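Local coordinates for aminopeptidase N family protein (Idiomarina loihiensis L2TR, PDB 4FGM) that binds zinc and probably acts as an aminopeptidase of the M61 family, at residues A[506-514]-A[558-566]. Sequence-based numbering, arbitrary orientation.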
ATOM      1  N   ASP A 506      -4.266 -14.009  25.703  1.00 45.73           N
ATOM      2  CA  ASP A 506      -3.849 -15.176  26.478  1.00 53.49           C
ATOM      3  C   ASP A 506      -2.356 -15.339  26.773  1.00 52.97           C
ATOM      4  O   ASP A 506      -1.929 -16.403  27.207  1.00 57.03           O
ATOM      5  CB  ASP A 506      -4.378 -16.450  25.807  1.00 56.95           C
ATOM      6  CG  ASP A 506      -4.510 -17.606  26.778  1.00 60.32           C
ATOM      7  OD1 ASP A 506      -5.088 -17.399  27.862  1.00 65.01           O
ATOM      8  OD2 ASP A 506      -4.047 -18.721  26.459  1.00 58.80           O
ATOM      9  N   GLU A 507      -1.559 -14.302  26.549  1.00 47.70           N
ATOM     10  CA  GLU A 507      -0.131 -14.410  26.836  1.00 43.92           C
ATOM     11  C   GLU A 507       0.272 -13.675  28.132  1.00 44.68           C
ATOM     12  O   GLU A 507      -0.592 -13.174  28.855  1.00 43.15           O
ATOM     13  CB  GLU A 507       0.677 -13.953  25.614  1.00 44.37           C
ATOM     14  CG  GLU A 507       0.521 -14.941  24.451  1.00 45.31           C
ATOM     15  CD  GLU A 507       1.414 -14.643  23.258  1.00 52.15           C
ATOM     16  OE1 GLU A 507       2.482 -14.027  23.442  1.00 52.25           O
ATOM     17  OE2 GLU A 507       1.053 -15.050  22.131  1.00 55.76           O
ATOM     18  N   SER A 508       1.569 -13.619  28.429  1.00 41.24           N
ATOM     19  CA  SER A 508       2.055 -13.001  29.675  1.00 40.99           C
ATOM     20  C   SER A 508       1.493 -11.631  30.077  1.00 40.69           C
ATOM     21  O   SER A 508       0.907 -11.490  31.148  1.00 41.20           O
ATOM     22  CB  SER A 508       3.583 -12.944  29.659  1.00 41.69           C
ATOM     23  OG  SER A 508       4.117 -14.253  29.535  1.00 43.81           O
ATOM     24  N   ALA A 509       1.683 -10.627  29.231  1.00 31.26           N
ATOM     25  CA  ALA A 509       1.187  -9.288  29.518  1.00 34.16           C
ATOM     26  C   ALA A 509      -0.314  -9.328  29.768  1.00 36.84           C
ATOM     27  O   ALA A 509      -0.840  -8.694  30.690  1.00 35.76           O
ATOM     28  CB  ALA A 509       1.490  -8.368  28.349  1.00 31.25           C
ATOM     29  N   TYR A 510      -1.002 -10.091  28.936  1.00 33.79           N
ATOM     30  CA  TYR A 510      -2.438 -10.223  29.033  1.00 34.97           C
ATOM     31  C   TYR A 510      -2.920 -10.681  30.407  1.00 43.03           C
ATOM     32  O   TYR A 510      -3.866 -10.121  30.966  1.00 38.29           O
ATOM     33  CB  TYR A 510      -2.903 -11.191  27.953  1.00 39.60           C
ATOM     34  CG  TYR A 510      -4.321 -11.642  28.109  1.00 43.05           C
ATOM     35  CD1 TYR A 510      -4.630 -12.789  28.835  1.00 43.43           C
ATOM     36  CD2 TYR A 510      -5.361 -10.928  27.529  1.00 37.68           C
ATOM     37  CE1 TYR A 510      -5.944 -13.213  28.972  1.00 42.76           C
ATOM     38  CE2 TYR A 510      -6.674 -11.338  27.661  1.00 41.16           C
ATOM     39  CZ  TYR A 510      -6.962 -12.485  28.382  1.00 49.29           C
ATOM     40  OH  TYR A 510      -8.260 -12.925  28.488  1.00 49.63           O
ATOM     41  N   HIS A 511      -2.267 -11.695  30.959  1.00 36.32           N
ATOM     42  CA  HIS A 511      -2.673 -12.218  32.260  1.00 39.48           C
ATOM     43  C   HIS A 511      -2.359 -11.304  33.417  1.00 43.23           C
ATOM     44  O   HIS A 511      -3.019 -11.360  34.454  1.00 45.04           O
ATOM     45  CB  HIS A 511      -2.041 -13.582  32.485  1.00 38.84           C
ATOM     46  CG  HIS A 511      -2.703 -14.663  31.699  1.00 45.99           C
ATOM     47  ND1 HIS A 511      -3.957 -15.141  32.014  1.00 47.89           N
ATOM     48  CD2 HIS A 511      -2.330 -15.295  30.562  1.00 50.45           C
ATOM     49  CE1 HIS A 511      -4.328 -16.021  31.102  1.00 48.88           C
ATOM     50  NE2 HIS A 511      -3.359 -16.133  30.209  1.00 49.64           N
ATOM     51  N   ALA A 512      -1.353 -10.458  33.235  1.00 39.96           N
ATOM     52  CA  ALA A 512      -0.955  -9.528  34.273  1.00 40.53           C
ATOM     53  C   ALA A 512      -1.896  -8.327  34.304  1.00 39.91           C
ATOM     54  O   ALA A 512      -1.968  -7.614  35.297  1.00 40.03           O
ATOM     55  CB  ALA A 512       0.479  -9.081  34.029  1.00 35.26           C
ATOM     56  N   GLY A 513      -2.621  -8.114  33.209  1.00 39.03           N
ATOM     57  CA  GLY A 513      -3.544  -6.999  33.144  1.00 35.97           C
ATOM     58  C   GLY A 513      -2.978  -5.755  32.488  1.00 37.71           C
ATOM     59  O   GLY A 513      -3.434  -4.653  32.772  1.00 35.50           O
ATOM     60  N   LEU A 514      -1.972  -5.914  31.634  1.00 36.31           N
ATOM     61  CA  LEU A 514      -1.388  -4.775  30.928  1.00 38.64           C
ATOM     62  C   LEU A 514      -2.192  -4.556  29.653  1.00 36.25           C
ATOM     63  O   LEU A 514      -2.753  -5.503  29.096  1.00 40.50           O
ATOM     64  CB  LEU A 514       0.074  -5.058  30.559  1.00 42.63           C
ATOM     65  CG  LEU A 514       1.104  -5.007  31.685  1.00 37.76           C
ATOM     66  CD1 LEU A 514       2.383  -5.690  31.229  1.00 29.74           C
ATOM     67  CD2 LEU A 514       1.354  -3.556  32.075  1.00 28.87           C
ATOM     68  N   THR A 558       0.281  -1.613  39.977  1.00 36.69           N
ATOM     69  CA  THR A 558       1.271  -2.522  40.534  1.00 38.73           C
ATOM     70  C   THR A 558       0.702  -3.884  40.167  1.00 46.02           C
ATOM     71  O   THR A 558      -0.250  -4.357  40.786  1.00 46.20           O
ATOM     72  CB  THR A 558       1.370  -2.382  42.061  1.00 40.12           C
ATOM     73  OG1 THR A 558       1.766  -1.047  42.381  1.00 40.62           O
ATOM     74  CG2 THR A 558       2.390  -3.349  42.631  1.00 35.52           C
ATOM     75  N   LEU A 559       1.284  -4.499  39.145  1.00 38.64           N
ATOM     76  CA  LEU A 559       0.810  -5.783  38.652  1.00 39.11           C
ATOM     77  C   LEU A 559       1.773  -6.941  38.890  1.00 42.20           C
ATOM     78  O   LEU A 559       2.978  -6.755  39.070  1.00 42.50           O
ATOM     79  CB  LEU A 559       0.542  -5.673  37.146  1.00 37.53           C
ATOM     80  CG  LEU A 559      -0.342  -4.507  36.686  1.00 39.62           C
ATOM     81  CD1 LEU A 559      -0.348  -4.405  35.169  1.00 36.46           C
ATOM     82  CD2 LEU A 559      -1.749  -4.717  37.204  1.00 34.82           C
ATOM     83  N   GLU A 560       1.220  -8.148  38.888  1.00 40.64           N
ATOM     84  CA  GLU A 560       2.015  -9.353  39.048  1.00 44.51           C
ATOM     85  C   GLU A 560       2.009 -10.070  37.697  1.00 44.68           C
ATOM     86  O   GLU A 560       0.954 -10.274  37.093  1.00 42.01           O
ATOM     87  CB  GLU A 560       1.431 -10.267  40.134  1.00 48.05           C
ATOM     88  CG  GLU A 560       1.986 -11.692  40.080  1.00 64.51           C
ATOM     89  CD  GLU A 560       1.578 -12.556  41.269  1.00 75.69           C
ATOM     90  OE1 GLU A 560       2.053 -12.289  42.394  1.00 76.77           O
ATOM     91  OE2 GLU A 560       0.785 -13.505  41.074  1.00 72.29           O
ATOM     92  N   LEU A 561       3.188 -10.433  37.215  1.00 38.00           N
ATOM     93  CA  LEU A 561       3.284 -11.125  35.939  1.00 40.29           C
ATOM     94  C   LEU A 561       4.100 -12.417  36.027  1.00 44.85           C
ATOM     95  O   LEU A 561       5.174 -12.464  36.641  1.00 42.94           O
ATOM     96  CB  LEU A 561       3.884 -10.180  34.884  1.00 39.97           C
ATOM     97  CG  LEU A 561       4.120 -10.709  33.467  1.00 37.96           C
ATOM     98  CD1 LEU A 561       4.196  -9.536  32.508  1.00 35.67           C
ATOM     99  CD2 LEU A 561       5.405 -11.541  33.411  1.00 38.66           C
ATOM    100  N   THR A 562       3.576 -13.474  35.423  1.00 43.76           N
ATOM    101  CA  THR A 562       4.275 -14.750  35.415  1.00 43.86           C
ATOM    102  C   THR A 562       4.632 -15.059  33.975  1.00 48.06           C
ATOM    103  O   THR A 562       3.753 -15.191  33.127  1.00 47.39           O
ATOM    104  CB  THR A 562       3.406 -15.885  35.986  1.00 48.09           C
ATOM    105  OG1 THR A 562       3.013 -15.556  37.325  1.00 54.40           O
ATOM    106  CG2 THR A 562       4.201 -17.191  36.008  1.00 45.67           C
ATOM    107  N   TRP A 563       5.928 -15.159  33.704  1.00 43.43           N
ATOM    108  CA  TRP A 563       6.412 -15.422  32.353  1.00 45.23           C
ATOM    109  C   TRP A 563       5.955 -16.770  31.842  1.00 46.03           C
ATOM    110  O   TRP A 563       6.241 -17.798  32.452  1.00 44.74           O
ATOM    111  CB  TRP A 563       7.939 -15.366  32.311  1.00 42.40           C
ATOM    112  CG  TRP A 563       8.494 -14.063  32.767  1.00 40.87           C
ATOM    113  CD1 TRP A 563       9.104 -13.802  33.959  1.00 37.90           C
ATOM    114  CD2 TRP A 563       8.481 -12.827  32.039  1.00 40.52           C
ATOM    115  NE1 TRP A 563       9.480 -12.480  34.017  1.00 39.84           N
ATOM    116  CE2 TRP A 563       9.110 -11.860  32.852  1.00 38.03           C
ATOM    117  CE3 TRP A 563       8.003 -12.446  30.777  1.00 38.32           C
ATOM    118  CZ2 TRP A 563       9.265 -10.529  32.447  1.00 43.90           C
ATOM    119  CZ3 TRP A 563       8.157 -11.126  30.373  1.00 41.19           C
ATOM    120  CH2 TRP A 563       8.785 -10.183  31.206  1.00 43.64           C
ATOM    121  N   GLN A 564       5.247 -16.761  30.719  1.00 46.22           N
ATOM    122  CA  GLN A 564       4.764 -17.996  30.117  1.00 51.72           C
ATOM    123  C   GLN A 564       5.841 -18.571  29.217  1.00 58.90           C
ATOM    124  O   GLN A 564       6.901 -17.973  29.032  1.00 59.54           O
ATOM    125  CB  GLN A 564       3.524 -17.746  29.251  1.00 47.81           C
ATOM    126  CG  GLN A 564       2.246 -17.418  29.982  1.00 52.74           C
ATOM    127  CD  GLN A 564       1.090 -17.183  29.014  1.00 58.83           C
ATOM    128  OE1 GLN A 564       1.278 -17.160  27.793  1.00 59.79           O
ATOM    129  NE2 GLN A 564      -0.105 -16.999  29.555  1.00 56.95           N
ATOM    130  N   GLU A 565       5.557 -19.744  28.665  1.00 62.71           N
ATOM    131  CA  GLU A 565       6.462 -20.384  27.727  1.00 62.02           C
ATOM    132  C   GLU A 565       6.195 -19.559  26.466  1.00 59.45           C
ATOM    133  O   GLU A 565       5.123 -19.658  25.868  1.00 55.34           O
ATOM    134  CB  GLU A 565       6.052 -21.842  27.516  1.00 65.82           C
ATOM    135  CG  GLU A 565       7.016 -22.643  26.662  1.00 74.32           C
ATOM    136  CD  GLU A 565       8.384 -22.780  27.303  1.00 80.67           C
ATOM    137  OE1 GLU A 565       8.470 -23.377  28.400  1.00 80.92           O
ATOM    138  OE2 GLU A 565       9.372 -22.290  26.712  1.00 80.51           O
ATOM    139  N   PRO A 566       7.158 -18.719  26.055  1.00 62.72           N
ATOM    140  CA  PRO A 566       6.986 -17.878  24.865  1.00 60.01           C
ATOM    141  C   PRO A 566       6.725 -18.621  23.561  1.00 64.29           C
ATOM    142  O   PRO A 566       7.173 -19.750  23.366  1.00 65.68           O
ATOM    143  CB  PRO A 566       8.280 -17.075  24.825  1.00 56.44           C
ATOM    144  CG  PRO A 566       9.270 -18.045  25.360  1.00 55.43           C
ATOM    145  CD  PRO A 566       8.541 -18.637  26.550  1.00 58.08           C
TER
HETATM  146  O   HOH W   1       1.166 -13.178  33.671  1.00 47.86           O
HETATM  147  O   HOH W   2      -1.825  -8.684  37.742  1.00 50.51           O
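Gln564 lays its extended side chain across the start of helix 508-512, its CB and CG passing beside the hydroxyl of Ser508. CG stands anti to the carbonyl carbon, which sends the amide back toward the turn before the helix. There NE2 donates to Asp506 O at 3.0 Å; the carbonyl oxygen lies almost in the amide plane, whereas the donor is tilted 35° from the carbonyl plane. OE1 rests against Glu507 CA, 3.2 Å away, and the His511 and Gln564 side chains cross at about a right angle. The backbone of Gln564 is held too: its N donates to Ser508 OG (3.0 Å) in a nearly straight bond. Cut back to an alanine, this position would probably leave Asp506 O without its amide donor and open a gap beside Glu507 and His511. Farther along, helix and strand run roughly antiparallel, 143° between their directions, and Ala512 presses its methyl onto the strand, CB lying 3.7 Å from Leu561 CB and close to the carbonyl of Glu560. Leu561, with CG anti to its own N (chi1 178°), brings CG and CD1 up to the Ala512 methyl, while CD2 sits over the centre of the Trp563 ring. Leu559 packs CD1 against Leu514 CD2 at 3.6 Å, and both its methyls also reach Ala512 O. Two waters bridge the backbones, one from Ser508 O to Thr562 N, the other from Ala512 O to Glu560 N. Gly513 closes the helix in a Schellman motif, and Glu507 at the N-cap position forms a salt bridge with Arg342. A short helix packed against the second strand of the 545-552/555-562 hairpin in a small, curled antiparallel sheet, far from the zinc site, is consistent with a PDZ domain.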